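Long-range contact in oxidoreductase, short chain dehydrogenase/reductase family protein (Bifidobacterium adolescentis L2-32, PDB 6OW4), which acts as an NADH-dependent 20beta-hydroxysteroid dehydrogenase of the short-chain dehydrogenase/reductase family: residues F[173-178]-F[222-227]. Sequence-based numbering, arbitrary orientation.
Sequences GGSLIF and GIRSNT
Leu-176 and Ile-223 meet where strands 174-179 and 223-230 run side by side in the parallel sheet of the Rossmann fold. Helix 198-217 lies in the crossover between them. Five backbone hydrogen bonds join the pair; the straightest is Leu-176 N to Arg-224 O, with 177° at the hydrogen.

Leu-176, Phe-178, Ile-223, Ser-225 and Thr-227 share one face. There CD1 of Leu-176 lies 3.9 Å from CG2 of Ile-223, and the two side chains slant across each other, and both touch Met-167 of helix 142-170. With an alanine at Leu-176, CD1 would be lost and a gap is likely to open beside Ile-223 CG2 and Met-167. CG of Phe-178 stands anti to its carbonyl carbon (chi1 -63°), which brings CE1 to 3.4 Å from Ser-225 OG. That hydroxyl is hydrogen-bonded to Ser-211.

Ser-175, Ile-177, Arg-224 and Asn-226 occupy the other face. The Arg-224 chain bends at chi3 (-56°) and its NH2 lies 3.5 Å from Ser-175 OG, at an angle too poor for a hydrogen bond. Both groups bond instead to Leu-272 O. Asn-226 ND2 is hydrogen-bonded to Val-280 O. A water donates to Ser-175 OG (2.6 Å) and to Leu-176 O (2.8 Å), and accepts from Asn-226 ND2 at 3.1 Å.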
ATOM      1  N   GLY F 173     -17.623  -2.716  23.910  1.00 32.34           N
ATOM      2  CA  GLY F 173     -16.940  -2.684  22.602  1.00 31.11           C
ATOM      3  C   GLY F 173     -17.925  -2.640  21.447  1.00 30.00           C
ATOM      4  O   GLY F 173     -19.127  -2.426  21.703  1.00 31.30           O
ATOM      5  N   GLY F 174     -17.439  -2.838  20.218  1.00 27.57           N
ATOM      6  CA  GLY F 174     -18.269  -2.830  19.000  1.00 26.00           C
ATOM      7  C   GLY F 174     -17.445  -2.897  17.728  1.00 24.65           C
ATOM      8  O   GLY F 174     -16.208  -2.978  17.828  1.00 23.99           O
ATOM      9  N   SER F 175     -18.112  -2.859  16.571  1.00 24.83           N
ATOM     10  CA  SER F 175     -17.505  -3.010  15.221  1.00 25.19           C
ATOM     11  C   SER F 175     -18.017  -1.909  14.285  1.00 24.78           C
ATOM     12  O   SER F 175     -19.223  -1.913  13.969  1.00 24.81           O
ATOM     13  CB  SER F 175     -17.792  -4.376  14.657  1.00 25.44           C
ATOM     14  OG  SER F 175     -17.224  -4.521  13.363  1.00 25.81           O
ATOM     15  N   LEU F 176     -17.124  -1.010  13.858  1.00 24.62           N
ATOM     16  CA  LEU F 176     -17.411   0.050  12.857  1.00 24.43           C
ATOM     17  C   LEU F 176     -17.013  -0.465  11.473  1.00 23.90           C
ATOM     18  O   LEU F 176     -15.852  -0.885  11.319  1.00 23.23           O
ATOM     19  CB  LEU F 176     -16.625   1.317  13.209  1.00 24.45           C
ATOM     20  CG  LEU F 176     -16.792   1.831  14.637  1.00 24.89           C
ATOM     21  CD1 LEU F 176     -15.817   2.964  14.911  1.00 25.18           C
ATOM     22  CD2 LEU F 176     -18.224   2.279  14.893  1.00 25.10           C
ATOM     23  N   ILE F 177     -17.947  -0.441  10.517  1.00 24.50           N
ATOM     24  CA  ILE F 177     -17.691  -0.774   9.084  1.00 24.34           C
ATOM     25  C   ILE F 177     -18.015   0.466   8.243  1.00 24.31           C
ATOM     26  O   ILE F 177     -19.199   0.838   8.162  1.00 24.52           O
ATOM     27  CB  ILE F 177     -18.494  -2.010   8.626  1.00 24.38           C
ATOM     28  CG1 ILE F 177     -18.304  -3.204   9.568  1.00 24.95           C
ATOM     29  CG2 ILE F 177     -18.140  -2.370   7.191  1.00 24.16           C
ATOM     30  CD1 ILE F 177     -19.386  -3.350  10.615  1.00 25.40           C
ATOM     31  N   PHE F 178     -16.989   1.078   7.653  1.00 24.13           N
ATOM     32  CA  PHE F 178     -17.101   2.246   6.745  1.00 24.25           C
ATOM     33  C   PHE F 178     -17.031   1.746   5.301  1.00 24.38           C
ATOM     34  O   PHE F 178     -16.084   1.013   4.978  1.00 24.30           O
ATOM     35  CB  PHE F 178     -15.979   3.250   7.020  1.00 23.97           C
ATOM     36  CG  PHE F 178     -15.982   3.877   8.392  1.00 23.80           C
ATOM     37  CD1 PHE F 178     -15.560   3.166   9.506  1.00 23.75           C
ATOM     38  CD2 PHE F 178     -16.367   5.197   8.564  1.00 23.60           C
ATOM     39  CE1 PHE F 178     -15.548   3.755  10.762  1.00 23.54           C
ATOM     40  CE2 PHE F 178     -16.350   5.787   9.819  1.00 23.80           C
ATOM     41  CZ  PHE F 178     -15.944   5.062  10.917  1.00 23.54           C
ATOM     42  N   GLY F 222     -12.383  -1.642  23.152  1.00 26.51           N
ATOM     43  CA  GLY F 222     -12.945  -2.886  22.591  1.00 25.20           C
ATOM     44  C   GLY F 222     -13.703  -2.643  21.296  1.00 23.96           C
ATOM     45  O   GLY F 222     -14.547  -3.487  20.941  1.00 23.36           O
ATOM     46  N   ILE F 223     -13.405  -1.541  20.603  1.00 23.58           N
ATOM     47  CA  ILE F 223     -14.072  -1.133  19.331  1.00 23.30           C
ATOM     48  C   ILE F 223     -13.108  -1.411  18.172  1.00 21.94           C
ATOM     49  O   ILE F 223     -11.968  -0.914  18.221  1.00 21.37           O
ATOM     50  CB  ILE F 223     -14.517   0.345  19.394  1.00 24.00           C
ATOM     51  CG1 ILE F 223     -15.500   0.580  20.547  1.00 24.63           C
ATOM     52  CG2 ILE F 223     -15.094   0.804  18.060  1.00 23.84           C
ATOM     53  CD1 ILE F 223     -15.804   2.034  20.827  1.00 24.90           C
ATOM     54  N   ARG F 224     -13.551  -2.200  17.188  1.00 21.40           N
ATOM     55  CA  ARG F 224     -12.825  -2.456  15.916  1.00 20.75           C
ATOM     56  C   ARG F 224     -13.391  -1.523  14.842  1.00 20.76           C
ATOM     57  O   ARG F 224     -14.600  -1.222  14.901  1.00 22.34           O
ATOM     58  CB  ARG F 224     -12.951  -3.927  15.506  1.00 20.47           C
ATOM     59  CG  ARG F 224     -12.355  -4.897  16.515  1.00 20.55           C
ATOM     60  CD  ARG F 224     -12.459  -6.354  16.108  1.00 20.39           C
ATOM     61  NE  ARG F 224     -13.829  -6.779  15.840  1.00 20.61           N
ATOM     62  CZ  ARG F 224     -14.368  -6.952  14.633  1.00 20.82           C
ATOM     63  NH1 ARG F 224     -13.662  -6.734  13.533  1.00 20.55           N
ATOM     64  NH2 ARG F 224     -15.624  -7.350  14.531  1.00 21.28           N
ATOM     65  N   SER F 225     -12.540  -1.071  13.918  1.00 19.52           N
ATOM     66  CA  SER F 225     -12.895  -0.161  12.798  1.00 19.01           C
ATOM     67  C   SER F 225     -12.222  -0.649  11.515  1.00 18.00           C
ATOM     68  O   SER F 225     -10.978  -0.668  11.470  1.00 17.61           O
ATOM     69  CB  SER F 225     -12.509   1.264  13.104  1.00 19.21           C
ATOM     70  OG  SER F 225     -12.885   2.131  12.041  1.00 18.80           O
ATOM     71  N   ASN F 226     -13.022  -1.026  10.518  1.00 17.93           N
ATOM     72  CA  ASN F 226     -12.537  -1.553   9.216  1.00 18.18           C
ATOM     73  C   ASN F 226     -13.333  -0.898   8.085  1.00 17.99           C
ATOM     74  O   ASN F 226     -14.413  -0.343   8.360  1.00 17.35           O
ATOM     75  CB  ASN F 226     -12.634  -3.079   9.157  1.00 17.96           C
ATOM     76  CG  ASN F 226     -11.727  -3.759  10.160  1.00 18.24           C
ATOM     77  OD1 ASN F 226     -10.506  -3.743  10.007  1.00 18.26           O
ATOM     78  ND2 ASN F 226     -12.313  -4.356  11.185  1.00 18.13           N
ATOM     79  N   THR F 227     -12.800  -0.971   6.865  1.00 18.47           N
ATOM     80  CA  THR F 227     -13.445  -0.463   5.629  1.00 19.05           C
ATOM     81  C   THR F 227     -13.697  -1.621   4.661  1.00 19.24           C
ATOM     82  O   THR F 227     -12.927  -2.600   4.679  1.00 18.92           O
ATOM     83  CB  THR F 227     -12.589   0.615   4.959  1.00 19.42           C
ATOM     84  OG1 THR F 227     -11.314   0.041   4.677  1.00 19.76           O
ATOM     85  CG2 THR F 227     -12.424   1.845   5.821  1.00 19.81           C
TER
HETATM   86  O   HOH W   1     -15.287  -3.573  11.823  1.00 27.90           O